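Local coordinates for glycosyl hyrolase, family 3 (Deinococcus radiodurans, PDB 3TEV), which probably hydrolyses O-glycosidic bonds, as a family 3 glycosidase built on a TIM-barrel domain, at residues P18-M23 / T319-L324; I24-P29 / G45-F50; T110-A115 / H168-V173; T224-Y229 / V260-G265. All coordinates share one frame; numbering follows the deposited sequence.

Contact 1 of 4, residues P18-M23 / T319-L324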
loop_
_atom_site.group_PDB
_atom_site.type_symbol
_atom_site.label_atom_id
_atom_site.label_comp_id
_atom_site.label_asym_id
_atom_site.label_seq_id
_atom_site.Cartn_x
_atom_site.Cartn_y
_atom_site.Cartn_z
ATOM N N PRO A 18 -1.928 -1.562 19.049
ATOM C CA PRO A 18 -2.167 -0.538 18.021
ATOM C C PRO A 18 -1.009 -0.424 17.040
ATOM O O PRO A 18 -1.246 -0.230 15.873
ATOM C CB PRO A 18 -2.331 0.766 18.819
ATOM C CG PRO A 18 -1.948 0.439 20.241
ATOM C CD PRO A 18 -2.070 -1.041 20.423
ATOM N N GLY A 19 0.232 -0.567 17.503
ATOM C CA GLY A 19 1.386 -0.469 16.593
ATOM C C GLY A 19 1.445 -1.547 15.522
ATOM O O GLY A 19 2.110 -1.377 14.505
ATOM N N GLN A 20 0.759 -2.666 15.742
ATOM C CA GLN A 20 0.757 -3.771 14.784
ATOM C C GLN A 20 -0.132 -3.491 13.564
ATOM O O GLN A 20 -0.159 -4.273 12.602
ATOM C CB GLN A 20 0.345 -5.056 15.493
ATOM C CG GLN A 20 1.376 -5.480 16.570
ATOM C CD GLN A 20 0.923 -6.625 17.464
ATOM O OE1 GLN A 20 -0.288 -6.827 17.704
ATOM N NE2 GLN A 20 1.911 -7.375 18.001
ATOM N N LEU A 21 -0.837 -2.356 13.595
ATOM C CA LEU A 21 -1.723 -1.970 12.486
ATOM C C LEU A 21 -1.196 -0.751 11.727
ATOM O O LEU A 21 -1.890 -0.200 10.881
ATOM C CB LEU A 21 -3.148 -1.710 13.005
ATOM C CG LEU A 21 -3.782 -2.846 13.827
ATOM C CD1 LEU A 21 -5.078 -2.371 14.541
ATOM C CD2 LEU A 21 -4.023 -4.099 12.972
ATOM N N LEU A 22 0.032 -0.330 12.039
ATOM C CA LEU A 22 0.611 0.846 11.391
ATOM C C LEU A 22 1.865 0.528 10.603
ATOM O O LEU A 22 2.650 -0.357 10.976
ATOM C CB LEU A 22 0.960 1.937 12.405
ATOM C CG LEU A 22 -0.044 2.462 13.422
ATOM C CD1 LEU A 22 0.598 3.666 14.149
ATOM C CD2 LEU A 22 -1.359 2.875 12.759
HETATM N N MSE A 23 2.070 1.284 9.538
HETATM C CA MSE A 23 3.301 1.243 8.777
HETATM C C MSE A 23 3.865 2.659 8.874
HETATM O O MSE A 23 3.197 3.646 8.499
HETATM C CB MSE A 23 3.035 0.869 7.312
HETATM C CG MSE A 23 4.280 0.899 6.417
HETATM SE SE MSE A 23 3.917 0.237 4.605
HETATM C CE MSE A 23 4.526 -1.597 4.759
ATOM N N THR A 319 -8.248 -10.256 12.950
ATOM C CA THR A 319 -8.364 -10.632 11.541
ATOM C C THR A 319 -7.405 -9.774 10.678
ATOM O O THR A 319 -6.695 -10.297 9.820
ATOM C CB THR A 319 -9.831 -10.459 11.051
ATOM O OG1 THR A 319 -10.700 -11.272 11.848
ATOM C CG2 THR A 319 -9.985 -10.853 9.576
ATOM N N LYS A 320 -7.372 -8.472 10.919
ATOM C CA LYS A 320 -6.469 -7.594 10.175
ATOM C C LYS A 320 -5.012 -7.995 10.414
ATOM O O LYS A 320 -4.247 -8.125 9.467
ATOM C CB LYS A 320 -6.682 -6.119 10.519
ATOM C CG LYS A 320 -8.106 -5.591 10.279
ATOM C CD LYS A 320 -8.240 -4.177 10.944
ATOM C CE LYS A 320 -9.662 -3.652 10.907
ATOM N NZ LYS A 320 -10.150 -3.574 9.490
ATOM N N ARG A 321 -4.640 -8.229 11.667
ATOM C CA ARG A 321 -3.255 -8.603 11.972
ATOM C C ARG A 321 -2.838 -9.934 11.327
ATOM O O ARG A 321 -1.711 -10.065 10.851
ATOM C CB ARG A 321 -2.987 -8.620 13.488
ATOM C CG ARG A 321 -1.506 -8.822 13.816
ATOM C CD ARG A 321 -1.212 -8.848 15.331
ATOM N NE ARG A 321 -1.838 -10.018 15.938
ATOM C CZ ARG A 321 -1.849 -10.309 17.237
ATOM N NH1 ARG A 321 -1.261 -9.514 18.135
ATOM N NH2 ARG A 321 -2.448 -11.427 17.634
ATOM N N GLU A 322 -3.741 -10.916 11.342
ATOM C CA GLU A 322 -3.495 -12.193 10.706
ATOM C C GLU A 322 -3.263 -12.088 9.188
ATOM O O GLU A 322 -2.453 -12.827 8.649
ATOM C CB GLU A 322 -4.626 -13.184 11.030
ATOM C CG GLU A 322 -4.557 -14.561 10.274
ATOM C CD GLU A 322 -3.194 -15.320 10.415
ATOM O OE1 GLU A 322 -2.485 -15.143 11.451
ATOM O OE2 GLU A 322 -2.848 -16.112 9.489
ATOM N N ARG A 323 -3.963 -11.189 8.500
ATOM C CA ARG A 323 -3.670 -10.936 7.089
ATOM C C ARG A 323 -2.234 -10.439 6.898
ATOM O O ARG A 323 -1.538 -10.854 5.951
ATOM C CB ARG A 323 -4.633 -9.919 6.494
ATOM C CG ARG A 323 -6.015 -10.491 6.283
ATOM C CD ARG A 323 -6.830 -9.597 5.364
ATOM N NE ARG A 323 -8.212 -10.065 5.266
ATOM C CZ ARG A 323 -9.232 -9.564 5.955
ATOM N NH1 ARG A 323 -9.054 -8.553 6.812
ATOM N NH2 ARG A 323 -10.437 -10.084 5.781
ATOM N N LEU A 324 -1.796 -9.582 7.817
ATOM C CA LEU A 324 -0.457 -9.019 7.766
ATOM C C LEU A 324 0.567 -10.094 8.070
ATOM O O LEU A 324 1.624 -10.156 7.468
ATOM C CB LEU A 324 -0.326 -7.882 8.772
ATOM C CG LEU A 324 -1.213 -6.656 8.511
ATOM C CD1 LEU A 324 -1.051 -5.568 9.609
ATOM C CD2 LEU A 324 -0.941 -6.082 7.137
#
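Arg321 presents one edge of its guanidinium group to the side-chain carbonyl of Gln20. NH1 gives a hydrogen bond to Gln20 OE1 at 2.9 Å, fairly straight at 161° and nearly in the guanidinium plane. The amide and guanidinium planes are steeply turned, 69° apart, so this is a single bond from the edge and not a stack. Gln20 runs extended beyond CG, which carries its amide out to Arg321, and OE1 comes within 3.3 Å of Arg321 CD. Beside this polar pair, Leu324 sets CD1 against the backbone carbonyl O of Gln20 at 3.4 Å, and CD2 of Leu21 packs on Lys320 CB at 4.1 Å, the two side chains lying roughly at right angles.

Residues 18-21 form a 3-10 turn that leads into strand 22-24 of the TIM barrel, while helix 314-330 is the last helix of the modelled chain; leucines suit the buried layer between them. Arg321 leaves its helix with CG anti to the backbone N and bends only at chi3 (66°), which swings the guanidinium toward Gln20. Further out, Gln20 OE1 also accepts from Arg17 N, and Arg321 NH2 binds Asp14 O, so the segment before the turn holds both polar ends. Lys320 sends NZ the other way, to the carbonyls of Leu283 and Ala287, leaving its aliphatic part for Leu21.

Contact 2 of 4, residues I24-P29 / G45-F50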
loop_
_atom_site.group_PDB
_atom_site.type_symbol
_atom_site.label_atom_id
_atom_site.label_comp_id
_atom_site.label_asym_id
_atom_site.label_seq_id
_atom_site.Cartn_x
_atom_site.Cartn_y
_atom_site.Cartn_z
ATOM N N ILE A 24 5.084 2.763 9.377
ATOM C CA ILE A 24 5.686 4.063 9.614
ATOM C C ILE A 24 6.944 4.252 8.784
ATOM O O ILE A 24 7.495 3.284 8.257
ATOM C CB ILE A 24 6.054 4.239 11.090
ATOM C CG1 ILE A 24 7.145 3.244 11.473
ATOM C CG2 ILE A 24 4.822 4.099 11.981
ATOM C CD1 ILE A 24 7.800 3.561 12.844
ATOM N N ASP A 25 7.402 5.495 8.694
ATOM C CA ASP A 25 8.682 5.784 8.061
ATOM C C ASP A 25 9.757 6.032 9.107
ATOM O O ASP A 25 9.454 6.283 10.282
ATOM C CB ASP A 25 8.576 6.949 7.043
ATOM C CG ASP A 25 8.062 8.264 7.657
ATOM O OD1 ASP A 25 7.276 8.262 8.635
ATOM O OD2 ASP A 25 8.443 9.331 7.131
ATOM N N LEU A 26 11.007 5.954 8.659
ATOM C CA LEU A 26 12.185 6.094 9.506
ATOM C C LEU A 26 12.993 7.312 9.064
ATOM O O LEU A 26 12.931 7.708 7.906
ATOM C CB LEU A 26 13.042 4.836 9.390
ATOM C CG LEU A 26 12.285 3.534 9.649
ATOM C CD1 LEU A 26 13.097 2.332 9.196
ATOM C CD2 LEU A 26 11.862 3.429 11.125
ATOM N N PRO A 27 13.753 7.916 9.996
ATOM C CA PRO A 27 14.437 9.182 9.685
ATOM C C PRO A 27 15.606 9.099 8.686
ATOM O O PRO A 27 15.775 10.011 7.874
ATOM C CB PRO A 27 14.929 9.676 11.052
ATOM C CG PRO A 27 14.858 8.497 11.973
ATOM C CD PRO A 27 13.825 7.559 11.430
ATOM N N GLY A 28 16.403 8.037 8.733
ATOM C CA GLY A 28 17.595 7.971 7.897
ATOM C C GLY A 28 18.090 6.602 7.452
ATOM O O GLY A 28 17.373 5.616 7.551
ATOM N N PRO A 29 19.329 6.551 6.929
ATOM C CA PRO A 29 19.934 5.318 6.409
ATOM C C PRO A 29 20.418 4.345 7.485
ATOM O O PRO A 29 20.750 3.205 7.152
ATOM C CB PRO A 29 21.123 5.832 5.597
ATOM C CG PRO A 29 21.474 7.116 6.246
ATOM C CD PRO A 29 20.170 7.732 6.649
ATOM N N GLY A 45 4.953 -3.200 13.382
ATOM C CA GLY A 45 5.211 -4.373 12.560
ATOM C C GLY A 45 5.505 -4.053 11.101
ATOM O O GLY A 45 5.819 -4.956 10.327
ATOM N N ALA A 46 5.422 -2.782 10.714
ATOM C CA ALA A 46 5.617 -2.448 9.310
ATOM C C ALA A 46 6.310 -1.106 9.147
ATOM O O ALA A 46 6.009 -0.161 9.872
ATOM C CB ALA A 46 4.292 -2.491 8.563
ATOM N N VAL A 47 7.242 -1.039 8.199
ATOM C CA VAL A 47 7.946 0.198 7.869
ATOM C C VAL A 47 8.060 0.345 6.362
ATOM O O VAL A 47 8.200 -0.656 5.651
ATOM C CB VAL A 47 9.378 0.219 8.434
ATOM C CG1 VAL A 47 10.192 1.270 7.710
ATOM C CG2 VAL A 47 9.367 0.480 9.928
ATOM N N CYS A 48 8.000 1.579 5.870
ATOM C CA CYS A 48 8.191 1.834 4.443
ATOM C C CYS A 48 9.443 2.670 4.314
ATOM O O CYS A 48 9.630 3.618 5.077
ATOM C CB CYS A 48 6.990 2.536 3.803
ATOM S SG CYS A 48 7.193 2.642 1.960
ATOM N N LEU A 49 10.315 2.288 3.389
ATOM C CA LEU A 49 11.564 3.009 3.147
ATOM C C LEU A 49 11.458 3.911 1.928
ATOM O O LEU A 49 10.767 3.587 0.969
ATOM C CB LEU A 49 12.711 2.032 2.953
ATOM C CG LEU A 49 12.971 1.050 4.092
ATOM C CD1 LEU A 49 14.038 0.073 3.687
ATOM C CD2 LEU A 49 13.351 1.766 5.391
ATOM N N PHE A 50 12.143 5.048 1.988
ATOM C CA PHE A 50 12.168 6.038 0.912
ATOM C C PHE A 50 13.617 6.461 0.632
ATOM O O PHE A 50 14.543 5.990 1.287
ATOM C CB PHE A 50 11.338 7.263 1.309
ATOM C CG PHE A 50 9.898 6.955 1.571
ATOM C CD1 PHE A 50 8.963 7.019 0.546
ATOM C CD2 PHE A 50 9.474 6.578 2.841
ATOM C CE1 PHE A 50 7.613 6.709 0.788
ATOM C CE2 PHE A 50 8.139 6.271 3.097
ATOM C CZ PHE A 50 7.205 6.333 2.076
HETATM O O HOH W 1 11.327 5.576 5.858
#
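Leu26 and Val47 meet at the apolar centre, their side chains crossing at about a right angle. The deposited separation of Leu26 CD1 and Val47 CG1, 3.4 Å, is tighter than usual, but Val47 was modelled in two conformers and the closeness is doubtful. The same CD1 also lies 3.9 Å from Leu49 CD2, so one methyl of Leu26 rests on both Val47 and Leu49. Ile24 adds its CG1, 3.9 Å from Val47 CG2; with chi1 at 65°, CG1 sits between the backbone N and the carbonyl carbon. Helices 33-42 and 57-71 cover these branched residues, whose bulk and lack of polar atoms suit a layer between sheet and helices.

Around this centre the backbones pair. Ile24 N donates to Ala46 O at 3.1 Å and Cys48 N to Ile24 O at 3.0 Å, so Ile24 grips the residues on either side of Val47, as expected of parallel strands. By Leu26 the chains have spread, and a water bridges them: it accepts from Leu26 N at 2.8 Å and lies 2.7 Å from Cys48 O. At the polar edge Asp25 lays its CB 4.0 Å from Phe50 CE2, meeting the ring obliquely. Its carboxylate is engaged beyond the two segments, OD1 by Gly294 N and OD2 by Lys52 in a salt bridge. Strand 22-24, helix 33-42 and strand 46-49 thus form a beta-alpha-beta crossover, the repeating element of a TIM barrel.

Contact 3 of 4, residues T110-A115 / H168-V173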
loop_
_atom_site.group_PDB
_atom_site.type_symbol
_atom_site.label_atom_id
_atom_site.label_comp_id
_atom_site.label_asym_id
_atom_site.label_seq_id
_atom_site.Cartn_x
_atom_site.Cartn_y
_atom_site.Cartn_z
ATOM N N THR A 110 8.477 -7.603 -19.136
ATOM C CA THR A 110 7.970 -6.908 -17.973
ATOM C C THR A 110 8.140 -7.777 -16.745
ATOM O O THR A 110 8.633 -7.311 -15.724
ATOM C CB THR A 110 6.501 -6.516 -18.170
ATOM O OG1 THR A 110 6.404 -5.670 -19.317
ATOM C CG2 THR A 110 5.919 -5.788 -16.917
ATOM N N GLU A 111 7.748 -9.042 -16.847
ATOM C CA GLU A 111 7.916 -9.968 -15.728
ATOM C C GLU A 111 9.385 -10.064 -15.302
ATOM O O GLU A 111 9.695 -9.940 -14.125
ATOM C CB GLU A 111 7.361 -11.351 -16.066
ATOM C CG GLU A 111 7.495 -12.324 -14.911
ATOM C CD GLU A 111 6.843 -13.686 -15.151
ATOM O OE1 GLU A 111 5.910 -13.835 -15.974
ATOM O OE2 GLU A 111 7.267 -14.633 -14.470
ATOM N N ASP A 112 10.282 -10.251 -16.276
ATOM C CA ASP A 112 11.693 -10.451 -15.982
ATOM C C ASP A 112 12.368 -9.226 -15.381
ATOM O O ASP A 112 13.269 -9.368 -14.572
ATOM C CB ASP A 112 12.461 -10.898 -17.230
ATOM C CG ASP A 112 12.058 -12.293 -17.718
ATOM O OD1 ASP A 112 11.375 -13.042 -16.992
ATOM O OD2 ASP A 112 12.424 -12.634 -18.851
ATOM N N VAL A 113 11.957 -8.031 -15.786
ATOM C CA VAL A 113 12.517 -6.800 -15.202
ATOM C C VAL A 113 12.071 -6.647 -13.734
ATOM O O VAL A 113 12.846 -6.250 -12.857
ATOM C CB VAL A 113 12.125 -5.544 -16.031
ATOM C CG1 VAL A 113 12.426 -4.255 -15.260
ATOM C CG2 VAL A 113 12.841 -5.553 -17.390
ATOM N N ASN A 114 10.821 -6.984 -13.474
ATOM C CA ASN A 114 10.318 -6.992 -12.107
ATOM C C ASN A 114 10.941 -8.115 -11.266
ATOM O O ASN A 114 11.203 -7.941 -10.062
ATOM C CB ASN A 114 8.785 -7.010 -12.111
ATOM C CG ASN A 114 8.199 -5.623 -12.389
ATOM O OD1 ASN A 114 8.006 -4.830 -11.466
ATOM N ND2 ASN A 114 7.941 -5.316 -13.664
ATOM N N ALA A 115 11.212 -9.250 -11.907
ATOM C CA ALA A 115 11.872 -10.348 -11.222
ATOM C C ALA A 115 13.259 -9.925 -10.781
ATOM O O ALA A 115 13.646 -10.213 -9.648
ATOM C CB ALA A 115 11.936 -11.581 -12.087
ATOM N N HIS A 168 7.480 -10.396 -8.934
ATOM C CA HIS A 168 7.747 -10.193 -7.514
ATOM C C HIS A 168 7.449 -11.464 -6.728
ATOM O O HIS A 168 8.272 -11.956 -5.973
ATOM C CB HIS A 168 6.927 -9.014 -6.971
ATOM C CG HIS A 168 7.546 -7.686 -7.247
ATOM N ND1 HIS A 168 7.365 -7.015 -8.436
ATOM C CD2 HIS A 168 8.385 -6.925 -6.506
ATOM C CE1 HIS A 168 8.053 -5.886 -8.410
ATOM N NE2 HIS A 168 8.685 -5.809 -7.250
ATOM N N THR A 169 6.247 -11.976 -6.924
ATOM C CA THR A 169 5.744 -13.153 -6.254
ATOM C C THR A 169 6.696 -14.335 -6.390
ATOM O O THR A 169 7.055 -14.970 -5.389
ATOM C CB THR A 169 4.346 -13.471 -6.810
ATOM O OG1 THR A 169 3.413 -12.541 -6.242
ATOM C CG2 THR A 169 3.906 -14.848 -6.431
ATOM N N ARG A 170 7.143 -14.611 -7.615
ATOM C CA ARG A 170 8.046 -15.740 -7.818
ATOM C C ARG A 170 9.442 -15.529 -7.204
ATOM O O ARG A 170 10.175 -16.497 -7.008
ATOM C CB ARG A 170 8.124 -16.149 -9.300
ATOM C CG ARG A 170 8.881 -15.195 -10.221
ATOM C CD ARG A 170 8.760 -15.735 -11.650
ATOM N NE ARG A 170 9.412 -15.011 -12.746
ATOM C CZ ARG A 170 10.728 -15.001 -12.991
ATOM N NH1 ARG A 170 11.574 -15.589 -12.129
ATOM N NH2 ARG A 170 11.207 -14.370 -14.086
ATOM N N GLU A 171 9.798 -14.277 -6.893
ATOM C CA GLU A 171 11.077 -13.994 -6.249
ATOM C C GLU A 171 10.955 -13.786 -4.728
ATOM O O GLU A 171 11.925 -13.397 -4.067
ATOM C CB GLU A 171 11.813 -12.821 -6.915
ATOM C CG GLU A 171 12.220 -13.040 -8.413
ATOM C CD GLU A 171 13.239 -14.167 -8.666
ATOM O OE1 GLU A 171 13.713 -14.822 -7.710
ATOM O OE2 GLU A 171 13.573 -14.413 -9.854
ATOM N N GLY A 172 9.781 -14.051 -4.162
ATOM C CA GLY A 172 9.594 -13.882 -2.722
ATOM C C GLY A 172 9.470 -12.453 -2.196
ATOM O O GLY A 172 9.793 -12.205 -1.044
ATOM N N VAL A 173 9.001 -11.516 -3.020
ATOM C CA VAL A 173 8.701 -10.166 -2.562
ATOM C C VAL A 173 7.205 -9.936 -2.794
ATOM O O VAL A 173 6.689 -10.230 -3.894
ATOM C CB VAL A 173 9.526 -9.092 -3.338
ATOM C CG1 VAL A 173 9.057 -7.677 -3.008
ATOM C CG2 VAL A 173 11.015 -9.231 -3.065
#
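Arg170 reaches across to Glu111 and Asp112, making a salt-bridge network where helix 154-169 ends in a Schellman motif against helix 107-124, in the helical layer of the TIM barrel. Its CG stands between the backbone N and the carbonyl carbon (chi1 72°), and the chain then runs extended to NE, long enough to span to the other helix. Glu111 is stretched out too, with CG opposite its backbone N, and its OE2 accepts a hydrogen bond from Arg170 NE at 2.8 Å through the anti lone pair. Asp112 OD1, held chiefly by Gln108 NE2, receives a weak, bent bond from Arg170 NH2 at 3.2 Å, its carboxylate almost perpendicular to the guanidinium. Ala115 suits the place against the guanidinium: its CB lies over one face, 3.5 Å from NH2, and so small a methyl lets the group lie close to the helix. Arg170 NH1 pairs in turn with Glu171 OE2, which also binds Arg119. An alanine in place of Glu111 would probably leave Arg170 NE without its acidic mate and the guanidinium freer to turn.

Toward the buried side, Asn114 OD1 approaches the edge of the His168 ring, 3.2 Å from CE1 and in the ring plane. The asparagine amide is fixed by a nearly linear bond (174°) from ND2 to Thr110 O. His168 is held from beyond the contact, ND1 by Ala164 O and NE2 by Asn129. Positive phi at Gly172 brings Val173 N back to His168 O at 3.1 Å; that oxygen also accepts from Glu171 N at 2.9 Å, from the opposite face of its plane.

Contact 4 of 4, residues T224-Y229 / V260-G265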
loop_
_atom_site.group_PDB
_atom_site.type_symbol
_atom_site.label_atom_id
_atom_site.label_comp_id
_atom_site.label_asym_id
_atom_site.label_seq_id
_atom_site.Cartn_x
_atom_site.Cartn_y
_atom_site.Cartn_z
ATOM N N THR A 224 -4.946 1.680 -1.230
ATOM C CA THR A 224 -6.104 2.481 -1.600
ATOM C C THR A 224 -5.758 3.937 -1.835
ATOM O O THR A 224 -4.821 4.473 -1.262
ATOM C CB THR A 224 -7.101 2.543 -0.473
ATOM O OG1 THR A 224 -6.523 3.354 0.567
ATOM C CG2 THR A 224 -7.380 1.180 0.046
ATOM N N ALA A 225 -6.614 4.587 -2.588
ATOM C CA ALA A 225 -6.479 5.963 -3.013
ATOM C C ALA A 225 -7.376 6.911 -2.199
ATOM O O ALA A 225 -8.539 6.604 -1.977
ATOM C CB ALA A 225 -6.929 5.998 -4.477
ATOM N N HIS A 226 -6.857 8.077 -1.816
ATOM C CA HIS A 226 -7.674 9.125 -1.200
ATOM C C HIS A 226 -8.524 9.829 -2.271
ATOM O O HIS A 226 -8.393 11.021 -2.477
ATOM C CB HIS A 226 -6.802 10.182 -0.501
ATOM C CG HIS A 226 -5.849 9.637 0.513
ATOM N ND1 HIS A 226 -6.193 8.650 1.421
ATOM C CD2 HIS A 226 -4.565 9.976 0.792
ATOM C CE1 HIS A 226 -5.152 8.389 2.191
ATOM N NE2 HIS A 226 -4.155 9.182 1.834
ATOM N N ILE A 227 -9.388 9.092 -2.953
ATOM C CA ILE A 227 -10.178 9.665 -4.037
ATOM C C ILE A 227 -11.652 9.377 -3.806
ATOM O O ILE A 227 -12.008 8.295 -3.356
ATOM C CB ILE A 227 -9.737 9.069 -5.399
ATOM C CG1 ILE A 227 -8.251 9.357 -5.649
ATOM C CG2 ILE A 227 -10.615 9.589 -6.566
ATOM C CD1 ILE A 227 -7.637 8.427 -6.703
ATOM N N VAL A 228 -12.497 10.354 -4.108
ATOM C CA VAL A 228 -13.936 10.199 -3.960
ATOM C C VAL A 228 -14.504 9.742 -5.307
ATOM O O VAL A 228 -14.325 10.431 -6.323
ATOM C CB VAL A 228 -14.628 11.534 -3.472
ATOM C CG1 VAL A 228 -16.116 11.331 -3.255
ATOM C CG2 VAL A 228 -13.990 12.054 -2.180
ATOM N N TYR A 229 -15.153 8.574 -5.324
ATOM C CA TYR A 229 -15.862 8.077 -6.527
ATOM C C TYR A 229 -17.365 8.245 -6.337
ATOM O O TYR A 229 -17.970 7.487 -5.569
ATOM C CB TYR A 229 -15.519 6.612 -6.802
ATOM C CG TYR A 229 -14.049 6.423 -7.059
ATOM C CD1 TYR A 229 -13.550 6.192 -8.348
ATOM C CD2 TYR A 229 -13.145 6.529 -6.009
ATOM C CE1 TYR A 229 -12.168 6.064 -8.572
ATOM C CE2 TYR A 229 -11.797 6.388 -6.211
ATOM C CZ TYR A 229 -11.307 6.167 -7.479
ATOM O OH TYR A 229 -9.932 6.034 -7.594
ATOM N N VAL A 260 -4.019 -1.699 2.411
ATOM C CA VAL A 260 -3.235 -0.670 3.089
ATOM C C VAL A 260 -3.699 0.705 2.584
ATOM O O VAL A 260 -4.034 0.836 1.422
ATOM C CB VAL A 260 -1.675 -0.895 2.923
ATOM C CG1 VAL A 260 -1.278 -0.890 1.462
ATOM C CG2 VAL A 260 -0.862 0.182 3.667
ATOM N N THR A 261 -3.752 1.709 3.458
ATOM C CA THR A 261 -4.144 3.059 3.044
ATOM C C THR A 261 -2.961 3.746 2.397
ATOM O O THR A 261 -1.816 3.503 2.805
ATOM C CB THR A 261 -4.404 3.945 4.232
ATOM O OG1 THR A 261 -3.128 4.217 4.876
ATOM C CG2 THR A 261 -5.379 3.293 5.189
ATOM N N ASP A 262 -3.205 4.631 1.431
ATOM C CA ASP A 262 -2.142 5.528 0.981
ATOM C C ASP A 262 -1.665 6.371 2.182
ATOM O O ASP A 262 -2.331 6.432 3.232
ATOM C CB ASP A 262 -2.655 6.423 -0.163
ATOM C CG ASP A 262 -1.524 7.006 -1.045
ATOM O OD1 ASP A 262 -0.349 7.013 -0.626
ATOM O OD2 ASP A 262 -1.824 7.467 -2.175
ATOM N N SER A 263 -0.513 7.020 2.033
ATOM C CA SER A 263 0.064 7.856 3.094
ATOM C C SER A 263 -0.954 8.840 3.726
ATOM O O SER A 263 -1.570 9.644 3.010
ATOM C CB SER A 263 1.249 8.632 2.518
ATOM O OG SER A 263 1.648 9.680 3.395
HETATM N N MSE A 264 -1.132 8.799 5.048
HETATM C CA MSE A 264 -2.118 9.712 5.667
HETATM C C MSE A 264 -1.620 11.164 5.816
HETATM O O MSE A 264 -2.375 12.035 6.259
HETATM C CB MSE A 264 -2.627 9.178 7.010
HETATM C CG MSE A 264 -3.162 7.749 6.980
HETATM SE SE MSE A 264 -4.655 7.446 5.741
HETATM C CE MSE A 264 -6.066 8.525 6.554
ATOM N N GLY A 265 -0.358 11.400 5.443
ATOM C CA GLY A 265 0.278 12.724 5.490
ATOM C C GLY A 265 0.135 13.582 4.233
ATOM O O GLY A 265 0.729 14.649 4.122
HETATM O O HOH W 2 -4.053 8.828 -2.743
#
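His226 turns its ring toward the other segment with CG beside the backbone N (chi1 -55°); the backbone of Asp262 sets CB against the imidazole, while chi1 of -158° carries its carboxylate on to a water and to Ser263 N. Both lie just past the C-terminal ends of neighbouring strands 221-224 and 258-261, the end of a TIM barrel at which such enzymes carry their active site. Asp262 CB sits over one ring face, 4.0 Å from the centroid, in a CH-pi contact. In the plane of the ring, NE2 donates to Ser263 O at 2.9 Å in a nearly straight bond (167°), although it arrives from above the carbonyl plane. Histidine suits the place because it offers a flat face and two ring nitrogens at its edge, NE2 for Ser263 O and ND1 for Thr239 OG1. The selenium of Met264, built as selenomethionine, lies obliquely 3.7 Å from His226 CE1. A leucine in place of His226 would probably leave Ser263 O without this donor and Thr239 OG1 without its ring partner.

Earlier along the chain one good strand bond remains: Thr224 N donates to Val260 O at 2.9 Å, nearly along the C=O axis. The following bond, Asp262 N to Thr224 O, is weak. His226 also centres an inverse gamma turn. Ser263 N holds Asp262 OD1 at 2.7 Å, while a water accepts from His226 N at 3.0 Å and donates to Asp262 OD2 at 2.7 Å.

From the N terminus, the chain enters at residues 18-23, and contact 1 closes only when helix 314-330 returns there, so the other three contacts all nest inside its loop. They follow in series without crossing. Contact 2 closes a short loop through helix 33-42, joining the first two barrel strands; it touches contact 1 directly, where Met23 packs on Ala46. Contact 3 joins two outer helices, 107-124 and 154-169, and stands apart, about 11 Å from contacts 1 and 2 at the nearest atoms. Contact 4 closes around helix 242-252, linking strands 221-224 and 258-261. Contacts 1, 2 and 4 reach the same parallel sheet.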